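CNPV058 bcl-2 like protein (Canarypox virus, PDB 5WOS) inhibits apoptosis of the infected host cell by interacting with BAK1, BAX and other BH3-containing proteins such as BIM, BID and PUMA, supposedly preventing BAK1 and BAX activation. Local coordinates at residues A[44-47]-A[48-52]; A[107-110]-A[111-114]. One frame throughout, in Å; residues are numbered along the deposited sequence.

Contact 1 of 2, residues A[44-47]-A[48-52]; sequences NTYI and IVKNM
Ile48 donates its backbone N to Asn44 O at 3.3 Å, the longest of the i to i+4 bonds that tie 44-47 to 48-52, and lays its side chain beside the same carbonyl. CG1 is turned next to its own backbone N (chi1 -69°), which brings it to 3.6 Å from Asn44 O; CD1 also stays near that oxygen. Val49 follows with a nearly straight bond to Thr45, N to O 2.8 Å and 175° at the hydrogen. Its CG2 lies alongside Thr45 CG2 at 3.9 Å, both branches pointing the same way into the protein, where Thr45 meets Ile22 and Val49 meets Ile96. Two turns near the start of helix 43-69, part of the helical bundle of the Bcl-2 fold, have Thr45, Tyr46 and Val49 buried, with Asn44 and Asn51 exposed. Lys50 takes the Tyr46 carbonyl through its backbone N, although the place of that oxygen is less sure. More telling is the side chain, whose aliphatic part crosses the phenol obliquely: its extended start (chi1 -174°, with chi2 also anti) carries CD to 3.6 Å from Tyr46 CE2, and the later bends turn only CE and the ammonium. Lys50 CB lies over one face of the ring. The phenol OH is hydrogen-bonded to Glu29 OE1 of helix 14-32, a bond that would limit swinging of the ring; Lys50 itself packs against Tyr26 and Glu29 of that helix. Asn51 donates its backbone N to Ile47 O at 3.0 Å, the donor tilted from the carbonyl plane, while its side chain runs alongside that of Ile47, Asn51 ND2 at 3.8 Å from Ile47 CG2.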
# COMPACT_ATOMS: atom_id res chain seq x y z
N ASN A 44 -2.41 17.52 -1.48
CA ASN A 44 -1.01 17.58 -1.08
C ASN A 44 -0.51 16.22 -0.62
O ASN A 44 0.59 15.79 -1.01
CB ASN A 44 -0.82 18.63 0.01
CG ASN A 44 -0.67 20.03 -0.55
OD1 ASN A 44 -0.06 20.23 -1.60
ND2 ASN A 44 -1.25 21.01 0.13
N THR A 45 -1.29 15.52 0.21
CA THR A 45 -0.90 14.18 0.61
C THR A 45 -0.76 13.26 -0.61
O THR A 45 0.20 12.50 -0.71
CB THR A 45 -1.93 13.60 1.58
OG1 THR A 45 -1.97 14.40 2.77
CG2 THR A 45 -1.57 12.17 1.96
N TYR A 46 -1.71 13.34 -1.54
CA TYR A 46 -1.70 12.41 -2.67
C TYR A 46 -0.41 12.53 -3.46
O TYR A 46 0.19 11.51 -3.84
CB TYR A 46 -2.91 12.66 -3.57
CG TYR A 46 -3.02 11.67 -4.70
CD1 TYR A 46 -3.36 10.35 -4.47
CD2 TYR A 46 -2.78 12.06 -6.02
CE1 TYR A 46 -3.45 9.45 -5.49
CE2 TYR A 46 -2.88 11.15 -7.05
CZ TYR A 46 -3.21 9.85 -6.78
OH TYR A 46 -3.31 8.93 -7.79
N ILE A 47 0.05 13.75 -3.71
CA ILE A 47 1.29 13.95 -4.46
C ILE A 47 2.46 13.32 -3.71
O ILE A 47 3.30 12.63 -4.31
CB ILE A 47 1.52 15.45 -4.73
CG1 ILE A 47 0.91 15.84 -6.08
CG2 ILE A 47 3.01 15.79 -4.74
CD1 ILE A 47 -0.59 15.64 -6.17
N ILE A 48 2.53 13.53 -2.40
CA ILE A 48 3.63 12.96 -1.62
C ILE A 48 3.58 11.44 -1.65
O ILE A 48 4.57 10.78 -1.99
CB ILE A 48 3.60 13.51 -0.18
CG1 ILE A 48 3.96 15.00 -0.19
CG2 ILE A 48 4.56 12.73 0.72
CD1 ILE A 48 3.85 15.69 1.17
N VAL A 49 2.43 10.86 -1.30
CA VAL A 49 2.32 9.40 -1.29
C VAL A 49 2.47 8.85 -2.70
O VAL A 49 3.07 7.79 -2.90
CB VAL A 49 0.98 8.97 -0.66
CG1 VAL A 49 0.83 7.46 -0.73
CG2 VAL A 49 0.91 9.44 0.79
N LYS A 50 1.93 9.54 -3.71
CA LYS A 50 2.06 9.07 -5.08
C LYS A 50 3.53 8.95 -5.48
O LYS A 50 3.93 7.97 -6.12
CB LYS A 50 1.32 10.00 -6.04
CG LYS A 50 1.27 9.51 -7.48
CD LYS A 50 0.43 10.43 -8.37
CE LYS A 50 1.01 11.82 -8.47
NZ LYS A 50 2.42 11.81 -8.97
N ASN A 51 4.34 9.94 -5.10
CA ASN A 51 5.76 9.91 -5.46
C ASN A 51 6.51 8.88 -4.63
O ASN A 51 7.37 8.16 -5.15
CB ASN A 51 6.38 11.29 -5.29
CG ASN A 51 5.94 12.26 -6.36
OD1 ASN A 51 5.73 11.88 -7.51
ND2 ASN A 51 5.80 13.52 -5.99
N MET A 52 6.21 8.80 -3.33
CA MET A 52 6.86 7.81 -2.48
C MET A 52 6.71 6.41 -3.04
O MET A 52 7.68 5.64 -3.11
CB MET A 52 6.29 7.89 -1.07
CG MET A 52 6.71 9.12 -0.29
SD MET A 52 6.01 9.11 1.37
CE MET A 52 6.86 10.51 2.10

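Contact 2 of 2, residues A[107-110]-A[111-114]; sequences KVFK and EKGR
Lys107 and Glu111 meet one helical turn apart through both backbone and side chain. Glu111 N donates to Lys107 O at 2.8 Å, a nearly straight bond. The carboxylate OE2 stands 4.0 Å from Lys107 NZ, a long salt bridge in which the two side chains meet at an angle. Glu111 CG, anti to its carbonyl carbon (chi1 -45°), is carried to 3.0 Å from Lys107 O, and the chain beyond it runs out extended toward the ammonium.

Next along the helix, Lys112 N bonds to Val108 O at 2.9 Å, and the lysine CB and CG pack against the same oxygen. Lys112 CD also approaches Phe109 CD1 to 4.3 Å, loosely and obliquely to the ring.

The last of these bonds, Gly113 N to Phe109 O, is stretched to 3.3 Å and has its donor above the carbonyl plane, 42° out of it, as the helical geometry gives way. Gly113 is the first residue to leave helical backbone angles, with phi 127°, the positive-phi glycine common at helix C-termini; in this conformation a CB would be jammed against the preceding carbonyl oxygen. Around this exposed end, Phe109 rests on Ile74 and Val117 of the adjoining loops, while Lys107 leans on Tyr30 and Lys110 on Cys31 of helix 14-32, Lys107 NZ adding a weak hydrogen bond to Cys31 O.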
# COMPACT_ATOMS: atom_id res chain seq x y z
N LYS A 107 -2.33 -3.92 -10.32
CA LYS A 107 -2.03 -3.90 -11.74
C LYS A 107 -1.86 -5.31 -12.28
O LYS A 107 -2.36 -5.63 -13.37
CB LYS A 107 -0.78 -3.07 -12.01
CG LYS A 107 -0.84 -2.20 -13.27
CD LYS A 107 0.53 -2.04 -13.91
CE LYS A 107 0.65 -0.75 -14.71
NZ LYS A 107 -0.40 -0.63 -15.76
N VAL A 108 -1.19 -6.18 -11.52
CA VAL A 108 -0.91 -7.53 -12.00
C VAL A 108 -2.20 -8.31 -12.19
O VAL A 108 -2.40 -8.97 -13.22
CB VAL A 108 0.04 -8.25 -11.02
CG1 VAL A 108 0.00 -9.77 -11.22
CG2 VAL A 108 1.46 -7.73 -11.23
N PHE A 109 -3.11 -8.24 -11.22
CA PHE A 109 -4.41 -8.86 -11.39
C PHE A 109 -5.23 -8.17 -12.47
O PHE A 109 -6.13 -8.79 -13.04
CB PHE A 109 -5.19 -8.86 -10.07
CG PHE A 109 -4.84 -9.99 -9.15
CD1 PHE A 109 -4.74 -11.28 -9.62
CD2 PHE A 109 -4.63 -9.76 -7.80
CE1 PHE A 109 -4.42 -12.32 -8.77
CE2 PHE A 109 -4.31 -10.79 -6.95
CZ PHE A 109 -4.22 -12.08 -7.44
N LYS A 110 -4.94 -6.90 -12.74
CA LYS A 110 -5.66 -6.19 -13.79
C LYS A 110 -5.20 -6.66 -15.17
O LYS A 110 -6.03 -6.92 -16.05
CB LYS A 110 -5.43 -4.69 -13.64
CG LYS A 110 -6.06 -3.85 -14.73
CD LYS A 110 -5.77 -2.38 -14.50
CE LYS A 110 -6.40 -1.51 -15.57
NZ LYS A 110 -5.87 -1.82 -16.92
N GLU A 111 -3.89 -6.79 -15.36
CA GLU A 111 -3.37 -7.26 -16.64
C GLU A 111 -3.68 -8.74 -16.84
O GLU A 111 -3.79 -9.20 -17.98
CB GLU A 111 -1.87 -7.00 -16.74
CG GLU A 111 -1.48 -5.59 -16.28
CD GLU A 111 -0.26 -5.04 -16.98
OE1 GLU A 111 0.85 -5.57 -16.73
OE2 GLU A 111 -0.39 -4.08 -17.77
N LYS A 112 -3.81 -9.50 -15.74
CA LYS A 112 -4.32 -10.86 -15.86
C LYS A 112 -5.75 -10.88 -16.38
O LYS A 112 -6.17 -11.88 -16.98
CB LYS A 112 -4.22 -11.57 -14.51
CG LYS A 112 -2.88 -12.25 -14.31
CD LYS A 112 -2.80 -13.00 -12.99
CE LYS A 112 -1.67 -14.02 -13.01
NZ LYS A 112 -0.51 -13.58 -13.85
N GLY A 113 -6.51 -9.81 -16.16
CA GLY A 113 -7.57 -9.40 -17.06
C GLY A 113 -8.94 -9.20 -16.44
O GLY A 113 -9.77 -8.51 -17.05
N ARG A 114 -9.23 -9.75 -15.27
CA ARG A 114 -10.58 -9.70 -14.71
C ARG A 114 -10.60 -8.90 -13.42
O ARG A 114 -9.80 -9.15 -12.51
CB ARG A 114 -11.15 -11.10 -14.54
CG ARG A 114 -11.55 -11.66 -15.90
CD ARG A 114 -11.12 -13.11 -16.12
NE ARG A 114 -10.78 -13.38 -17.52
CZ ARG A 114 -10.30 -14.54 -17.95
NH1 ARG A 114 -10.11 -15.54 -17.10
NH2 ARG A 114 -10.01 -14.71 -19.23

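Overall arrangement
Both contacts are local, each within a single helix of this all-helical chain: contact 1 near the start of helix 43-69, contact 2 at the end of helix 92-112. They come in series along the sequence, their centres 24 Å apart and their nearest atoms about 13 Å apart, without touching. Helix 14-32 relates them, since side chains of both contacts pack on it. Contact 1 also reaches the body of helix 92-112, where Val49 and Met52 meet Ile96; contact 2 lies at its C-terminal end. Met52 additionally packs on an aromatic side chain of the bound peptide, consistent with a place at the BH3-binding groove of Bcl-2 proteins, whereas contact 2 is a surface feature with no evident link to the peptide.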